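Local coordinates for protein putative pectin lyase (PDB 7CHU) that serves as the tailspike protein of a deep-sea thermophilic bacteriophage, with a pectate-lyase-like fold, and probably takes part in host recognition during cell invasion, at residues F202-A208 with L225-G231; G141-I147 with K176-D180; N209-E215 with K237-Y243. All blocks are in the same frame, centred on the assembly; numbering follows the deposited sequence.

Overall arrangement
All three contacts lie in the pectate-lyase-like part of the chain and join strands of successive turns of a right-handed parallel beta-helix. Contact 2 closes before contact 1 opens, whereas contacts 1 and 3 interleave along the chain. Strands 145-149, 177-180, 202-205 and 220-228 run parallel as consecutive neighbours, so contact 2 leads directly into contact 1, their centres about 11 Å apart. Contact 3 belongs to another face, through strands 212-215 and 240-243; its centre is about 10 Å from that of contact 1, which it touches where Asn-227 ND2 probably bonds Gly-239 O, and about 19 Å from that of contact 2. Residues of contacts 1 and 2 lie at the interface with a second subunit of the trimer.

Contact 1: F202-A208 with L225-G231; sequences FGVRYCA and LYNTDNG
Arg-205 reaches across to Thr-228 and Tyr-226, the central side-chain meeting between two parallel strands of successive beta-helix turns; their axes run 4.8 Å apart, and Val-204 N bonds Tyr-226 O at 2.9 Å. The Arg-205 chain bends at chi3 (73°), which brings NE to Thr-228 OG1 at 2.9 Å. That bond is almost straight, 176° at the hydrogen, and OG1 lies at the guanidinium edge, in its plane. Tyr-226 CE2 lies over the rim of one guanidinium face and Tyr-206 CE2 over the centre of the opposite one, while NH1 bonds weakly to Asn-107 of the second subunit. Thr-228 OG1 in turn donates to Asp-229 OD2 at 2.7 Å, and the Asp-229 carboxylate lies beside the Tyr-206 ring with planes 14° apart.

On the other side of the sheet Phe-202 takes Leu-225 CD1 over a ring face, a CH-pi contact 3.9 Å from the centroid. Asn-230 ND2 bonds Val-204 O at 2.8 Å, from above the carbonyl plane, and also Asn-227 OD1; Asn-230 OD1 accepts Cys-207 N, so the amide spans from Val-204 O to Cys-207 N. Asn-263 bonds the backbone N of Asn-230 through OD1 and Asn-227 OD1 through ND2. The chemistry implies a buried amide with both polar atoms partnered, and a guanidinium whose charge Asp-229 could ease only at a distance: Arg-205 NH2 to Asp-229 OD2 is 4.2 Å, not a salt bridge.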
loop_
_atom_site.group_PDB
_atom_site.type_symbol
_atom_site.label_atom_id
_atom_site.label_comp_id
_atom_site.label_asym_id
_atom_site.label_seq_id
_atom_site.Cartn_x
_atom_site.Cartn_y
_atom_site.Cartn_z
ATOM N N PHE A 202 4.265 -15.774 -6.699
ATOM C CA PHE A 202 4.332 -16.833 -7.691
ATOM C C PHE A 202 4.530 -16.200 -9.052
ATOM O O PHE A 202 4.200 -15.031 -9.251
ATOM C CB PHE A 202 3.103 -17.748 -7.652
ATOM C CG PHE A 202 1.854 -17.197 -8.330
ATOM C CD1 PHE A 202 1.058 -16.275 -7.704
ATOM C CD2 PHE A 202 1.442 -17.686 -9.558
ATOM C CE1 PHE A 202 -0.109 -15.815 -8.303
ATOM C CE2 PHE A 202 0.278 -17.239 -10.150
ATOM C CZ PHE A 202 -0.500 -16.293 -9.518
ATOM N N GLY A 203 5.140 -16.954 -9.952
ATOM C CA GLY A 203 5.514 -16.450 -11.269
ATOM C C GLY A 203 4.786 -17.184 -12.371
ATOM O O GLY A 203 4.494 -18.378 -12.249
ATOM N N VAL A 204 4.457 -16.458 -13.435
ATOM C CA VAL A 204 3.886 -17.020 -14.650
ATOM C C VAL A 204 4.626 -16.367 -15.802
ATOM O O VAL A 204 4.531 -15.148 -15.995
ATOM C CB VAL A 204 2.377 -16.785 -14.766
ATOM C CG1 VAL A 204 1.862 -17.400 -16.051
ATOM C CG2 VAL A 204 1.634 -17.411 -13.584
ATOM N N ARG A 205 5.395 -17.157 -16.547
ATOM C CA ARG A 205 6.314 -16.596 -17.519
ATOM C C ARG A 205 6.362 -17.470 -18.764
ATOM O O ARG A 205 6.256 -18.692 -18.680
ATOM C CB ARG A 205 7.725 -16.442 -16.928
ATOM C CG ARG A 205 7.785 -15.584 -15.652
ATOM C CD ARG A 205 9.213 -15.498 -15.088
ATOM N NE ARG A 205 10.036 -14.628 -15.921
ATOM C CZ ARG A 205 11.365 -14.628 -15.944
ATOM N NH1 ARG A 205 12.055 -15.463 -15.163
ATOM N NH2 ARG A 205 12.003 -13.778 -16.751
ATOM N N TYR A 206 6.532 -16.820 -19.920
ATOM C CA TYR A 206 6.794 -17.492 -21.195
ATOM C C TYR A 206 5.636 -18.381 -21.641
ATOM O O TYR A 206 5.848 -19.418 -22.281
ATOM C CB TYR A 206 8.092 -18.299 -21.145
ATOM C CG TYR A 206 9.297 -17.462 -20.809
ATOM C CD1 TYR A 206 9.858 -16.613 -21.753
ATOM C CD2 TYR A 206 9.872 -17.519 -19.544
ATOM C CE1 TYR A 206 10.966 -15.839 -21.453
ATOM C CE2 TYR A 206 10.975 -16.732 -19.226
ATOM C CZ TYR A 206 11.515 -15.894 -20.187
ATOM O OH TYR A 206 12.615 -15.127 -19.886
ATOM N N CYS A 207 4.406 -17.978 -21.317
ATOM C CA CYS A 207 3.215 -18.670 -21.809
ATOM C C CYS A 207 2.718 -17.921 -23.044
ATOM O O CYS A 207 2.458 -16.721 -22.973
ATOM C CB CYS A 207 2.126 -18.709 -20.741
ATOM S SG CYS A 207 2.587 -19.592 -19.265
ATOM N N ALA A 208 2.560 -18.623 -24.163
ATOM C CA ALA A 208 2.165 -17.927 -25.390
ATOM C C ALA A 208 0.653 -17.724 -25.503
ATOM O O ALA A 208 0.195 -16.971 -26.376
ATOM C CB ALA A 208 2.711 -18.673 -26.608
ATOM N N LEU A 225 2.902 -11.194 -7.443
ATOM C CA LEU A 225 2.928 -11.920 -8.712
ATOM C C LEU A 225 3.997 -11.347 -9.637
ATOM O O LEU A 225 4.139 -10.124 -9.769
ATOM C CB LEU A 225 1.558 -11.857 -9.397
ATOM C CG LEU A 225 1.481 -12.239 -10.887
ATOM C CD1 LEU A 225 1.719 -13.734 -11.099
ATOM C CD2 LEU A 225 0.158 -11.835 -11.524
ATOM N N TYR A 226 4.749 -12.240 -10.278
ATOM C CA TYR A 226 5.742 -11.898 -11.298
ATOM C C TYR A 226 5.240 -12.467 -12.628
ATOM O O TYR A 226 5.074 -13.682 -12.765
ATOM C CB TYR A 226 7.092 -12.485 -10.913
ATOM C CG TYR A 226 8.272 -12.168 -11.789
ATOM C CD1 TYR A 226 8.477 -10.887 -12.292
ATOM C CD2 TYR A 226 9.217 -13.149 -12.072
ATOM C CE1 TYR A 226 9.599 -10.587 -13.075
ATOM C CE2 TYR A 226 10.331 -12.867 -12.847
ATOM C CZ TYR A 226 10.522 -11.581 -13.348
ATOM O OH TYR A 226 11.633 -11.302 -14.127
ATOM N N ASN A 227 5.008 -11.598 -13.610
ATOM C CA ASN A 227 4.278 -11.961 -14.831
ATOM C C ASN A 227 5.034 -11.357 -16.013
ATOM O O ASN A 227 4.993 -10.136 -16.203
ATOM C CB ASN A 227 2.836 -11.452 -14.735
ATOM C CG ASN A 227 1.962 -11.893 -15.908
ATOM O OD1 ASN A 227 2.232 -11.538 -17.050
ATOM N ND2 ASN A 227 0.896 -12.640 -15.619
ATOM N N THR A 228 5.781 -12.178 -16.763
ATOM C CA THR A 228 6.574 -11.669 -17.884
ATOM C C THR A 228 6.475 -12.592 -19.094
ATOM O O THR A 228 6.215 -13.789 -18.962
ATOM C CB THR A 228 8.077 -11.502 -17.547
ATOM O OG1 THR A 228 8.767 -12.745 -17.749
ATOM C CG2 THR A 228 8.270 -11.069 -16.106
ATOM N N ASP A 229 6.697 -12.008 -20.290
ATOM C CA ASP A 229 6.864 -12.756 -21.544
ATOM C C ASP A 229 5.643 -13.615 -21.876
ATOM O O ASP A 229 5.769 -14.697 -22.446
ATOM C CB ASP A 229 8.128 -13.631 -21.505
ATOM C CG ASP A 229 9.401 -12.808 -21.381
ATOM O OD1 ASP A 229 9.901 -12.353 -22.424
ATOM O OD2 ASP A 229 9.885 -12.600 -20.242
ATOM N N ASN A 230 4.452 -13.146 -21.524
ATOM C CA ASN A 230 3.224 -13.899 -21.730
ATOM C C ASN A 230 2.410 -13.297 -22.868
ATOM O O ASN A 230 2.573 -12.138 -23.218
ATOM C CB ASN A 230 2.380 -13.911 -20.458
ATOM C CG ASN A 230 3.044 -14.689 -19.328
ATOM O OD1 ASN A 230 3.550 -15.798 -19.533
ATOM N ND2 ASN A 230 3.041 -14.107 -18.128
ATOM N N GLY A 231 1.496 -14.092 -23.415
ATOM C CA GLY A 231 0.540 -13.574 -24.374
ATOM C C GLY A 231 1.061 -13.585 -25.795
ATOM O O GLY A 231 2.124 -14.123 -26.113
#

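Contact 2: G141-I147 with K176-D180; sequences GMSATCI and KMCID
Ile-147 packs against Met-177 and Ile-179 on the inward side of a parallel strand pair that joins successive turns of the beta-helix: its CG1 stands 4.3 Å from Met-177 SD, and its CB meets Ile-179 CG1. Beside them, Thr-145 CG2 crosses Met-177 obliquely and touches its CB at 3.9 Å. Methyl rather than hydroxyl faces Met-177 because CG2 is anti to the backbone N while OG1 sits beside it (chi1 -63°), where OG1 bonds Ala-140 N and Phe-117 O. Cys-146 and Cys-178 project from the other face, and Cys-146 SG lies 3.8 Å from Asp-180 CB.

Three backbone bonds join the strands: Cys-178 N to Thr-145 O, Ile-147 N to Cys-178 O at 2.8 Å, and Asp-180 N to Ile-147 O. Before them, at the corner at Lys-176, Gly-141 N meets Lys-176 O at 3.0 Å from above the carbonyl plane. At the polar edge Lys-176 forms a salt bridge with Asp-201, and Asp-180 OD1 accepts Gln-182 N while OD2 pairs with Lys-148.

Ser-143 bonds Asn-107 of the second subunit. Strand 120-124 flanks strand 145-149, and strand 202-205 flanks 177-180; strand 113-117 touches Ile-147 and Met-177, and strand 156-160 touches Ile-147 and Ile-179.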
loop_
_atom_site.group_PDB
_atom_site.type_symbol
_atom_site.label_atom_id
_atom_site.label_comp_id
_atom_site.label_asym_id
_atom_site.label_seq_id
_atom_site.Cartn_x
_atom_site.Cartn_y
_atom_site.Cartn_z
ATOM N N GLY A 141 9.938 -21.862 -3.479
ATOM C CA GLY A 141 10.364 -20.534 -3.864
ATOM C C GLY A 141 9.901 -20.203 -5.269
ATOM O O GLY A 141 9.700 -21.122 -6.075
ATOM N N MET A 142 9.744 -18.904 -5.579
ATOM C CA MET A 142 9.174 -18.466 -6.861
ATOM C C MET A 142 9.937 -18.971 -8.089
ATOM O O MET A 142 9.389 -18.931 -9.203
ATOM C CB MET A 142 9.109 -16.936 -6.919
ATOM C CG MET A 142 8.067 -16.397 -7.934
ATOM S SD MET A 142 7.891 -14.583 -7.896
ATOM C CE MET A 142 8.603 -14.296 -6.302
ATOM N N SER A 143 11.192 -19.381 -7.940
ATOM C CA SER A 143 11.919 -20.050 -9.017
ATOM C C SER A 143 12.443 -21.418 -8.620
ATOM O O SER A 143 12.660 -22.260 -9.505
ATOM C CB SER A 143 13.091 -19.163 -9.477
ATOM O OG SER A 143 13.756 -19.645 -10.636
ATOM N N ALA A 144 12.637 -21.671 -7.323
ATOM C CA ALA A 144 13.157 -22.944 -6.847
ATOM C C ALA A 144 12.247 -24.100 -7.237
ATOM O O ALA A 144 12.724 -25.201 -7.548
ATOM C CB ALA A 144 13.317 -22.902 -5.322
ATOM N N THR A 145 10.940 -23.882 -7.170
ATOM C CA THR A 145 9.943 -24.829 -7.647
ATOM C C THR A 145 9.422 -24.275 -8.968
ATOM O O THR A 145 8.799 -23.207 -8.991
ATOM C CB THR A 145 8.804 -25.018 -6.648
ATOM O OG1 THR A 145 9.314 -25.588 -5.439
ATOM C CG2 THR A 145 7.729 -25.958 -7.247
ATOM N N CYS A 146 9.694 -24.981 -10.068
ATOM C CA CYS A 146 9.320 -24.490 -11.393
ATOM C C CYS A 146 8.580 -25.570 -12.180
ATOM O O CYS A 146 9.124 -26.654 -12.425
ATOM C CB CYS A 146 10.557 -24.018 -12.156
ATOM S SG CYS A 146 10.163 -23.293 -13.803
ATOM N N ILE A 147 7.351 -25.271 -12.585
ATOM C CA ILE A 147 6.578 -26.154 -13.453
ATOM C C ILE A 147 6.911 -25.793 -14.896
ATOM O O ILE A 147 6.759 -24.634 -15.299
ATOM C CB ILE A 147 5.075 -26.012 -13.171
ATOM C CG1 ILE A 147 4.767 -26.037 -11.654
ATOM C CG2 ILE A 147 4.285 -27.062 -13.924
ATOM C CD1 ILE A 147 5.154 -27.311 -10.904
ATOM N N LYS A 176 4.735 -19.342 -3.870
ATOM C CA LYS A 176 6.152 -19.689 -3.910
ATOM C C LYS A 176 6.492 -20.760 -4.960
ATOM O O LYS A 176 7.130 -21.777 -4.658
ATOM C CB LYS A 176 6.612 -20.138 -2.518
ATOM C CG LYS A 176 6.272 -19.191 -1.406
ATOM C CD LYS A 176 7.115 -17.952 -1.535
ATOM C CE LYS A 176 6.875 -16.944 -0.409
ATOM N NZ LYS A 176 7.848 -15.802 -0.598
ATOM N N MET A 177 6.147 -20.476 -6.217
ATOM C CA MET A 177 6.519 -21.349 -7.327
ATOM C C MET A 177 6.316 -20.588 -8.637
ATOM O O MET A 177 5.632 -19.561 -8.671
ATOM C CB MET A 177 5.702 -22.656 -7.324
ATOM C CG MET A 177 4.271 -22.504 -7.845
ATOM S SD MET A 177 3.398 -24.116 -8.050
ATOM C CE MET A 177 3.361 -24.598 -6.362
ATOM N N CYS A 178 6.930 -21.102 -9.713
ATOM C CA CYS A 178 6.859 -20.516 -11.057
ATOM C C CYS A 178 6.174 -21.504 -11.994
ATOM O O CYS A 178 6.388 -22.719 -11.894
ATOM C CB CYS A 178 8.273 -20.178 -11.632
ATOM S SG CYS A 178 8.302 -19.324 -13.294
ATOM N N ILE A 179 5.343 -20.984 -12.899
ATOM C CA ILE A 179 4.866 -21.728 -14.062
ATOM C C ILE A 179 5.573 -21.156 -15.285
ATOM O O ILE A 179 5.429 -19.965 -15.592
ATOM C CB ILE A 179 3.340 -21.641 -14.226
ATOM C CG1 ILE A 179 2.636 -22.442 -13.132
ATOM C CG2 ILE A 179 2.938 -22.193 -15.609
ATOM C CD1 ILE A 179 2.450 -21.677 -11.809
ATOM N N ASP A 180 6.341 -21.996 -15.981
ATOM C CA ASP A 180 7.123 -21.585 -17.148
ATOM C C ASP A 180 6.548 -22.288 -18.375
ATOM O O ASP A 180 6.689 -23.515 -18.519
ATOM C CB ASP A 180 8.600 -21.921 -16.941
ATOM C CG ASP A 180 9.476 -21.586 -18.147
ATOM O OD1 ASP A 180 8.970 -21.097 -19.201
ATOM O OD2 ASP A 180 10.701 -21.831 -18.035
#

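Contact 3: N209-E215 with K237-Y243; sequences NHGLYIE and KHGVYIY
His-210 slots between Lys-237 and Tyr-241 where two parallel strands of successive beta-helix turns begin to pair, Gly-211 N bonding His-238 O at 3.0 Å. Lys-237 CD lies over one imidazole face, 3.8 Å from the centroid, its chain crossing the histidine at about a right angle. Tyr-241 CB sits over the centre of the opposite face at 3.7 Å, and the two rings meet obliquely with planes at 32°. The ring edge is used too: His-238 N donates to His-210 ND1 at 3.1 Å, near the ring plane. Covered on both faces and bonded at its edge, the imidazole has its rotation fixed.

Lys-237 owes its course to a bend at chi2 (-55°), which also carries CD alongside Asn-209 OD1.

Farther along the strands the tyrosines form a row. Tyr-213 lies beside Tyr-241, pointing the same way, with Tyr-213 CE1 3.8 Å from Tyr-241 CD1. The Tyr-241 hydroxyl bonds Asp-271 on the following turn. Tyr-213 OH approaches Tyr-243 CD2 at 3.3 Å and donates to Glu-215 OE2, which also lies at the edge of the Tyr-243 ring.

From the other face of the sheet Leu-212 and Val-240 run side by side, meeting Leu-225 and Asn-227 of strand 220-228. Ile-214 and Ile-242 do likewise, touching strand 251-256. Ile-214 CD1 reaches obliquely to Val-240 CG1, 3.9 Å away.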
loop_
_atom_site.group_PDB
_atom_site.type_symbol
_atom_site.label_atom_id
_atom_site.label_comp_id
_atom_site.label_asym_id
_atom_site.label_seq_id
_atom_site.Cartn_x
_atom_site.Cartn_y
_atom_site.Cartn_z
ATOM N N ASN A 209 -0.131 -18.356 -24.643
ATOM C CA ASN A 209 -1.529 -17.995 -24.467
ATOM C C ASN A 209 -1.583 -16.971 -23.326
ATOM O O ASN A 209 -0.571 -16.342 -23.015
ATOM C CB ASN A 209 -2.359 -19.259 -24.230
ATOM C CG ASN A 209 -3.771 -19.157 -24.773
ATOM O OD1 ASN A 209 -4.599 -18.424 -24.235
ATOM N ND2 ASN A 209 -4.066 -19.930 -25.818
ATOM N N HIS A 210 -2.744 -16.753 -22.711
ATOM C CA HIS A 210 -2.802 -15.855 -21.564
ATOM C C HIS A 210 -1.855 -16.361 -20.478
ATOM O O HIS A 210 -1.661 -17.571 -20.320
ATOM C CB HIS A 210 -4.220 -15.781 -20.992
ATOM C CG HIS A 210 -5.267 -15.304 -21.954
ATOM N ND1 HIS A 210 -5.163 -14.120 -22.665
ATOM C CD2 HIS A 210 -6.475 -15.828 -22.269
ATOM C CE1 HIS A 210 -6.257 -13.953 -23.386
ATOM N NE2 HIS A 210 -7.073 -14.969 -23.155
ATOM N N GLY A 211 -1.246 -15.437 -19.743
ATOM C CA GLY A 211 -0.399 -15.844 -18.631
ATOM C C GLY A 211 -1.279 -16.316 -17.498
ATOM O O GLY A 211 -1.180 -17.454 -17.040
ATOM N N LEU A 212 -2.163 -15.433 -17.055
ATOM C CA LEU A 212 -3.130 -15.716 -16.004
ATOM C C LEU A 212 -4.500 -15.364 -16.572
ATOM O O LEU A 212 -4.735 -14.220 -16.967
ATOM C CB LEU A 212 -2.801 -14.907 -14.743
ATOM C CG LEU A 212 -3.753 -14.879 -13.553
ATOM C CD1 LEU A 212 -3.836 -16.281 -12.942
ATOM C CD2 LEU A 212 -3.267 -13.859 -12.518
ATOM N N TYR A 213 -5.372 -16.352 -16.691
ATOM C CA TYR A 213 -6.732 -16.143 -17.177
ATOM C C TYR A 213 -7.678 -16.180 -15.990
ATOM O O TYR A 213 -7.579 -17.076 -15.134
ATOM C CB TYR A 213 -7.125 -17.205 -18.212
ATOM C CG TYR A 213 -8.561 -17.063 -18.689
ATOM C CD1 TYR A 213 -8.912 -16.087 -19.627
ATOM C CD2 TYR A 213 -9.556 -17.877 -18.193
ATOM C CE1 TYR A 213 -10.215 -15.945 -20.045
ATOM C CE2 TYR A 213 -10.877 -17.736 -18.607
ATOM C CZ TYR A 213 -11.190 -16.771 -19.534
ATOM O OH TYR A 213 -12.492 -16.626 -19.946
ATOM N N ILE A 214 -8.578 -15.208 -15.926
ATOM C CA ILE A 214 -9.424 -14.982 -14.758
ATOM C C ILE A 214 -10.836 -14.720 -15.266
ATOM O O ILE A 214 -11.054 -13.782 -16.035
ATOM C CB ILE A 214 -8.915 -13.795 -13.903
ATOM C CG1 ILE A 214 -7.532 -14.118 -13.310
ATOM C CG2 ILE A 214 -9.893 -13.430 -12.780
ATOM C CD1 ILE A 214 -6.882 -12.915 -12.565
ATOM N N GLU A 215 -11.795 -15.549 -14.852
ATOM C CA GLU A 215 -13.178 -15.407 -15.295
ATOM C C GLU A 215 -14.101 -15.552 -14.099
ATOM O O GLU A 215 -14.089 -16.589 -13.435
ATOM C CB GLU A 215 -13.542 -16.450 -16.357
ATOM C CG GLU A 215 -15.015 -16.363 -16.749
ATOM C CD GLU A 215 -15.434 -17.439 -17.770
ATOM O OE1 GLU A 215 -16.620 -17.832 -17.772
ATOM O OE2 GLU A 215 -14.580 -17.880 -18.573
ATOM N N LYS A 237 -4.010 -12.565 -26.927
ATOM C CA LYS A 237 -3.639 -13.165 -25.645
ATOM C C LYS A 237 -2.734 -12.212 -24.864
ATOM O O LYS A 237 -1.848 -11.570 -25.449
ATOM C CB LYS A 237 -2.929 -14.505 -25.846
ATOM C CG LYS A 237 -3.675 -15.471 -26.754
ATOM C CD LYS A 237 -5.102 -15.723 -26.300
ATOM C CE LYS A 237 -5.810 -16.704 -27.250
ATOM N NZ LYS A 237 -7.252 -16.781 -26.937
ATOM N N HIS A 238 -2.948 -12.137 -23.538
ATOM C CA HIS A 238 -2.377 -11.071 -22.719
ATOM C C HIS A 238 -1.770 -11.621 -21.425
ATOM O O HIS A 238 -1.910 -12.803 -21.090
ATOM C CB HIS A 238 -3.447 -9.999 -22.447
ATOM C CG HIS A 238 -4.065 -9.459 -23.712
ATOM N ND1 HIS A 238 -3.448 -8.502 -24.484
ATOM C CD2 HIS A 238 -5.216 -9.776 -24.359
ATOM C CE1 HIS A 238 -4.198 -8.228 -25.538
ATOM N NE2 HIS A 238 -5.278 -8.992 -25.491
ATOM N N GLY A 239 -1.030 -10.755 -20.721
ATOM C CA GLY A 239 -0.366 -11.191 -19.503
ATOM C C GLY A 239 -1.342 -11.671 -18.447
ATOM O O GLY A 239 -1.207 -12.774 -17.910
ATOM N N VAL A 240 -2.343 -10.851 -18.142
ATOM C CA VAL A 240 -3.463 -11.203 -17.266
ATOM C C VAL A 240 -4.735 -10.805 -17.996
ATOM O O VAL A 240 -4.855 -9.660 -18.440
ATOM C CB VAL A 240 -3.397 -10.479 -15.909
ATOM C CG1 VAL A 240 -4.600 -10.890 -15.026
ATOM C CG2 VAL A 240 -2.096 -10.780 -15.203
ATOM N N TYR A 241 -5.658 -11.740 -18.164
ATOM C CA TYR A 241 -6.920 -11.481 -18.854
ATOM C C TYR A 241 -8.048 -11.685 -17.852
ATOM O O TYR A 241 -8.217 -12.793 -17.326
ATOM C CB TYR A 241 -7.070 -12.408 -20.060
ATOM C CG TYR A 241 -8.152 -12.001 -21.059
ATOM C CD1 TYR A 241 -9.504 -12.320 -20.850
ATOM C CD2 TYR A 241 -7.821 -11.322 -22.224
ATOM C CE1 TYR A 241 -10.499 -11.933 -21.791
ATOM C CE2 TYR A 241 -8.804 -10.952 -23.160
ATOM C CZ TYR A 241 -10.124 -11.252 -22.932
ATOM O OH TYR A 241 -11.055 -10.876 -23.869
ATOM N N ILE A 242 -8.800 -10.628 -17.568
ATOM C CA ILE A 242 -9.858 -10.661 -16.563
ATOM C C ILE A 242 -11.189 -10.500 -17.292
ATOM O O ILE A 242 -11.471 -9.435 -17.851
ATOM C CB ILE A 242 -9.670 -9.564 -15.501
ATOM C CG1 ILE A 242 -8.318 -9.765 -14.784
ATOM C CG2 ILE A 242 -10.853 -9.596 -14.533
ATOM C CD1 ILE A 242 -7.742 -8.514 -14.028
ATOM N N TYR A 243 -12.010 -11.559 -17.282
ATOM C CA TYR A 243 -13.269 -11.624 -18.019
ATOM C C TYR A 243 -14.446 -11.668 -17.043
ATOM O O TYR A 243 -14.362 -12.297 -15.987
ATOM C CB TYR A 243 -13.258 -12.882 -18.912
ATOM C CG TYR A 243 -14.429 -13.079 -19.850
ATOM C CD1 TYR A 243 -15.016 -12.003 -20.519
ATOM C CD2 TYR A 243 -14.914 -14.352 -20.104
ATOM C CE1 TYR A 243 -16.091 -12.196 -21.394
ATOM C CE2 TYR A 243 -15.979 -14.564 -20.975
ATOM C CZ TYR A 243 -16.564 -13.483 -21.621
ATOM O OH TYR A 243 -17.610 -13.684 -22.497
HETATM O O HOH W 1 -7.119 -18.494 -24.437
#